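Local coordinates for hypothetical protein XAC2396 (Xanthomonas axonopodis pv. citri, PDB 2G3W) that is of unknown function but, as a YaeQ protein, folds compactly around a variation of the PD-(D/E)XK nuclease motif, at residues 16-21 and 154-159; 140-145 and 168-173. All blocks are in the same frame, centred on the assembly; numbering follows the deposited sequence. Where two conformers were deposited one is given.

Contact 1: residues 16-21 and 154-159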
# COMPACT_ATOMS: atom_id res chain seq x y z
N ASP A 16 -9.91 -3.62 15.29
CA ASP A 16 -8.90 -3.49 14.27
C ASP A 16 -7.88 -4.61 14.43
O ASP A 16 -6.99 -4.54 15.27
CB ASP A 16 -8.21 -2.12 14.37
CG ASP A 16 -7.28 -1.84 13.19
OD1 ASP A 16 -6.76 -2.76 12.54
OD2 ASP A 16 -7.08 -0.65 12.90
N MSE A 17 -8.03 -5.65 13.61
CA MSE A 17 -7.10 -6.79 13.54
C MSE A 17 -5.70 -6.35 13.12
O MSE A 17 -4.69 -6.86 13.58
CB MSE A 17 -7.60 -7.81 12.52
CG MSE A 17 -8.47 -8.94 13.05
SE MSE A 17 -9.33 -10.04 11.63
CE MSE A 17 -8.36 -9.43 10.03
N ASP A 18 -5.66 -5.39 12.19
CA ASP A 18 -4.39 -4.93 11.63
C ASP A 18 -3.47 -4.22 12.64
O ASP A 18 -2.24 -4.36 12.57
CB ASP A 18 -4.63 -4.04 10.39
CG ASP A 18 -5.34 -4.78 9.25
OD1 ASP A 18 -5.31 -6.02 9.22
OD2 ASP A 18 -5.91 -4.11 8.35
N ARG A 19 -4.07 -3.48 13.58
CA ARG A 19 -3.33 -2.63 14.54
C ARG A 19 -3.16 -3.28 15.90
O ARG A 19 -2.31 -2.85 16.69
CB ARG A 19 -4.07 -1.31 14.79
CG ARG A 19 -3.88 -0.20 13.78
CD ARG A 19 -4.91 0.93 14.07
NE ARG A 19 -4.49 1.78 15.18
CZ ARG A 19 -5.26 2.64 15.84
NH1 ARG A 19 -6.55 2.78 15.53
NH2 ARG A 19 -4.74 3.34 16.83
N GLY A 20 -3.99 -4.28 16.19
CA GLY A 20 -4.17 -4.74 17.56
C GLY A 20 -4.90 -3.69 18.38
O GLY A 20 -4.60 -3.49 19.56
N TYR A 21 -5.88 -3.03 17.75
CA TYR A 21 -6.65 -1.97 18.40
C TYR A 21 -8.11 -2.34 18.62
O TYR A 21 -8.88 -2.49 17.66
CB TYR A 21 -6.56 -0.67 17.60
CG TYR A 21 -7.14 0.52 18.31
CD1 TYR A 21 -6.36 1.26 19.20
CD2 TYR A 21 -8.46 0.90 18.11
CE1 TYR A 21 -6.89 2.35 19.88
CE2 TYR A 21 -9.00 2.00 18.77
CZ TYR A 21 -8.21 2.72 19.64
OH TYR A 21 -8.72 3.80 20.30
N VAL A 154 -16.99 -1.03 13.77
CA VAL A 154 -15.99 -0.84 12.74
C VAL A 154 -15.05 -2.01 12.83
O VAL A 154 -14.31 -2.17 13.82
CB VAL A 154 -15.22 0.49 12.91
CG1 VAL A 154 -14.46 0.83 11.62
CG2 VAL A 154 -16.16 1.63 13.30
N ILE A 155 -15.11 -2.87 11.82
CA ILE A 155 -14.31 -4.08 11.79
C ILE A 155 -13.20 -3.84 10.74
O ILE A 155 -13.49 -3.64 9.56
CB ILE A 155 -15.17 -5.31 11.45
CG1 ILE A 155 -16.00 -5.74 12.67
CG2 ILE A 155 -14.31 -6.48 11.03
CD1 ILE A 155 -17.30 -6.38 12.33
N ILE A 156 -11.94 -3.84 11.20
CA ILE A 156 -10.79 -3.65 10.29
C ILE A 156 -9.92 -4.91 10.30
O ILE A 156 -9.57 -5.42 11.37
CB ILE A 156 -9.98 -2.39 10.64
CG1 ILE A 156 -10.93 -1.18 10.75
CG2 ILE A 156 -8.88 -2.15 9.60
CD1 ILE A 156 -10.26 0.13 11.24
N GLN A 157 -9.66 -5.43 9.10
CA GLN A 157 -8.96 -6.70 8.91
C GLN A 157 -8.36 -6.79 7.50
O GLN A 157 -9.07 -6.62 6.51
CB GLN A 157 -9.93 -7.87 9.17
CG GLN A 157 -10.97 -8.18 8.06
CD GLN A 157 -12.05 -7.10 7.86
OE1 GLN A 157 -12.22 -6.19 8.67
NE2 GLN A 157 -12.81 -7.23 6.78
N ASP A 158 -7.06 -7.07 7.40
CA ASP A 158 -6.38 -7.18 6.10
C ASP A 158 -6.56 -5.95 5.18
O ASP A 158 -6.70 -6.09 3.96
CB ASP A 158 -6.81 -8.46 5.38
CG ASP A 158 -6.41 -9.71 6.14
OD1 ASP A 158 -5.40 -9.64 6.88
OD2 ASP A 158 -7.09 -10.75 5.98
N GLY A 159 -6.57 -4.76 5.77
CA GLY A 159 -6.71 -3.49 5.04
C GLY A 159 -8.13 -3.15 4.60
O GLY A 159 -8.36 -2.13 3.95
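Asp18 sets its carboxylate against the consecutive backbone amides of Asp158 and Gly159, which form the two-residue turn of the hairpin joining strands 149-157 and 160-165; their phi values, 54° for Asp158 and 78° for Gly159, are those of a type I' turn. Asp158 N reaches Asp18 OD1 at 2.7 Å through a bent N-H, using the syn lone pair of OD1, whereas Gly159 N makes a straighter bond of 2.7 Å to Asp18 OD2, also on the syn side. Two bonds to two oxygens of one group should fix its rotation. Beside this, Met17 N donates to Ile156 O at 2.7 Å, continuing the parallel pairing of strand 6-16 with 149-157 in which Asp16 and Ile156 form a bridge. On the face they share, Asp16 CG lies trans to its own N (chi1 -171°), carrying the carboxylate slantwise across the isoleucine, one oxygen near each branch: Asp16 OD2 is 3.7 Å from Ile156 CD1 and Asp16 OD1 3.7 Å from Ile156 CG2. Further out, Asp16 O receives the backbone N of Tyr21 and, weakly, that of Gly20, a G1 beta bulge, and an Asx motif links Arg19 N to Asp16 OD1 at 3.0 Å from above the carboxylate plane. The second subunit supplies Tyr74 N as a hydrogen-bond donor to Asp158 OD1, an oxygen 4.3 Å from the like-charged Asp18 OD1.

Contact 2: residues 140-145 and 168-173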
# COMPACT_ATOMS: atom_id res chain seq x y z
N GLU A 140 -20.29 7.59 -0.58
CA GLU A 140 -21.62 8.14 -0.81
C GLU A 140 -22.71 7.27 -0.18
O GLU A 140 -23.69 7.78 0.38
CB GLU A 140 -21.85 8.34 -2.30
CG GLU A 140 -23.13 9.09 -2.62
CD GLU A 140 -23.23 9.39 -4.09
OE1 GLU A 140 -22.22 9.15 -4.80
OE2 GLU A 140 -24.30 9.86 -4.53
N ALA A 141 -22.52 5.95 -0.24
CA ALA A 141 -23.37 4.99 0.50
C ALA A 141 -23.22 5.19 2.01
O ALA A 141 -24.19 5.05 2.76
CB ALA A 141 -22.99 3.55 0.12
N LEU A 142 -22.01 5.51 2.46
CA LEU A 142 -21.79 5.72 3.91
C LEU A 142 -22.48 6.97 4.41
O LEU A 142 -23.03 6.97 5.49
CB LEU A 142 -20.31 5.72 4.27
CG LEU A 142 -19.86 5.70 5.73
CD1 LEU A 142 -20.39 4.49 6.56
CD2 LEU A 142 -18.33 5.75 5.73
N GLY A 143 -22.45 8.02 3.59
CA GLY A 143 -23.17 9.24 3.91
C GLY A 143 -24.66 9.01 4.08
O GLY A 143 -25.31 9.74 4.81
N ALA A 144 -25.20 8.00 3.42
CA ALA A 144 -26.64 7.74 3.53
C ALA A 144 -27.01 7.08 4.86
O ALA A 144 -28.19 7.01 5.22
CB ALA A 144 -27.13 6.88 2.34
N LEU A 145 -26.00 6.61 5.60
CA LEU A 145 -26.25 5.96 6.89
C LEU A 145 -26.19 6.95 8.05
O LEU A 145 -26.31 6.56 9.21
CB LEU A 145 -25.24 4.83 7.13
CG LEU A 145 -25.25 3.62 6.17
CD1 LEU A 145 -24.28 2.57 6.62
CD2 LEU A 145 -26.64 3.00 6.04
N GLY A 168 -27.86 -0.53 8.33
CA GLY A 168 -27.11 -0.59 7.06
C GLY A 168 -25.63 -0.87 7.27
O GLY A 168 -25.13 -0.79 8.40
N SER A 169 -24.94 -1.20 6.19
CA SER A 169 -23.51 -1.47 6.24
C SER A 169 -22.84 -0.99 4.97
O SER A 169 -23.47 -0.90 3.91
CB SER A 169 -23.26 -2.97 6.46
OG SER A 169 -21.87 -3.21 6.62
N VAL A 170 -21.57 -0.63 5.10
CA VAL A 170 -20.68 -0.30 3.98
C VAL A 170 -19.33 -0.91 4.29
O VAL A 170 -18.82 -0.75 5.40
CB VAL A 170 -20.50 1.23 3.81
CG1 VAL A 170 -19.50 1.56 2.66
CG2 VAL A 170 -21.85 1.92 3.59
N THR A 171 -18.77 -1.62 3.30
CA THR A 171 -17.42 -2.19 3.36
C THR A 171 -16.60 -1.63 2.22
O THR A 171 -17.05 -1.56 1.06
CB THR A 171 -17.42 -3.76 3.29
OG1 THR A 171 -18.33 -4.29 4.24
CG2 THR A 171 -16.04 -4.34 3.59
N LEU A 172 -15.40 -1.21 2.55
CA LEU A 172 -14.45 -0.68 1.57
C LEU A 172 -13.00 -0.99 1.94
O LEU A 172 -12.69 -1.24 3.10
CB LEU A 172 -14.65 0.82 1.40
CG LEU A 172 -14.34 1.76 2.56
CD1 LEU A 172 -14.05 3.13 2.01
CD2 LEU A 172 -15.49 1.84 3.52
N THR A 173 -12.12 -0.96 0.94
CA THR A 173 -10.70 -1.20 1.12
C THR A 173 -9.97 0.07 0.72
O THR A 173 -9.89 0.39 -0.48
CB THR A 173 -10.24 -2.29 0.20
OG1 THR A 173 -11.03 -3.44 0.45
CG2 THR A 173 -8.74 -2.61 0.40
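Leu145 lies over Gly168 with both methyls: CD2 is 3.8 Å from Gly168 CA, and CD1 is 3.8 Å from Gly168 C. The glycine takes phi 157° and psi 167°, angles at which any side chain would press on the preceding carbonyl O, so glycine suits the position, and its bare CA lets the leucine settle directly on the main chain. At Ser169 the same Leu145 CD1 is still close, 3.9 Å from the backbone N, but the serine's CB points away from the helix and its OG is hydrogen-bonded to Gln162 NE2 on the adjacent strand 160-165. Val170 then turns inward and buries the largest share of any residue here. Its CG1 is anti to the backbone N (chi1 177°), which leaves CG2, beside that N, as the branch facing Ala141 and Leu142. This is helix-on-sheet packing: residues 141-145, on and following helix 136-143, cover one side of strand 168-176, which runs between 160-165 and 129-133 in the mixed sheet. Val170 CG2 meets the helix backbone at Leu142 N, 3.8 Å away, with Ala141 CB at 4.0 Å and Leu142 CD1 at 4.2 Å; Leu145 CD1 approaches the same methyl at 3.9 Å. The two branched chains of Leu142 and Val170 are inclined to one another, and Leu142, which is buried, also touches Met41 and Leu45 of helix 37-49 and Met163. One turn earlier in the helix, Ala138 touches Val170 and, two residues further along the strand, Leu172, whose CB again points toward the helix side.

Overall arrangement
The centres of contacts 1 and 2 lie about 17 Å apart, and both reach the same mixed sheet. Along the chain their segments alternate, in the order 16-21, 140-145, 154-159, 168-173, so the two connections cross. Strand 160-165 separates the strand of 154-159 from that of 168-173, and the sets meet where Gly159 O packs 3.6 Å from Thr173 CG2. Helix 37-49 touches both, through Leu49 on Ile156 and through Met41 and Leu45 on Leu142. The second subunit reaches contact 1, whereas no other chain of the assembly touches contact 2; this crossed order ties early and late parts of the chain to one sheet, consistent with the compact YaeQ fold.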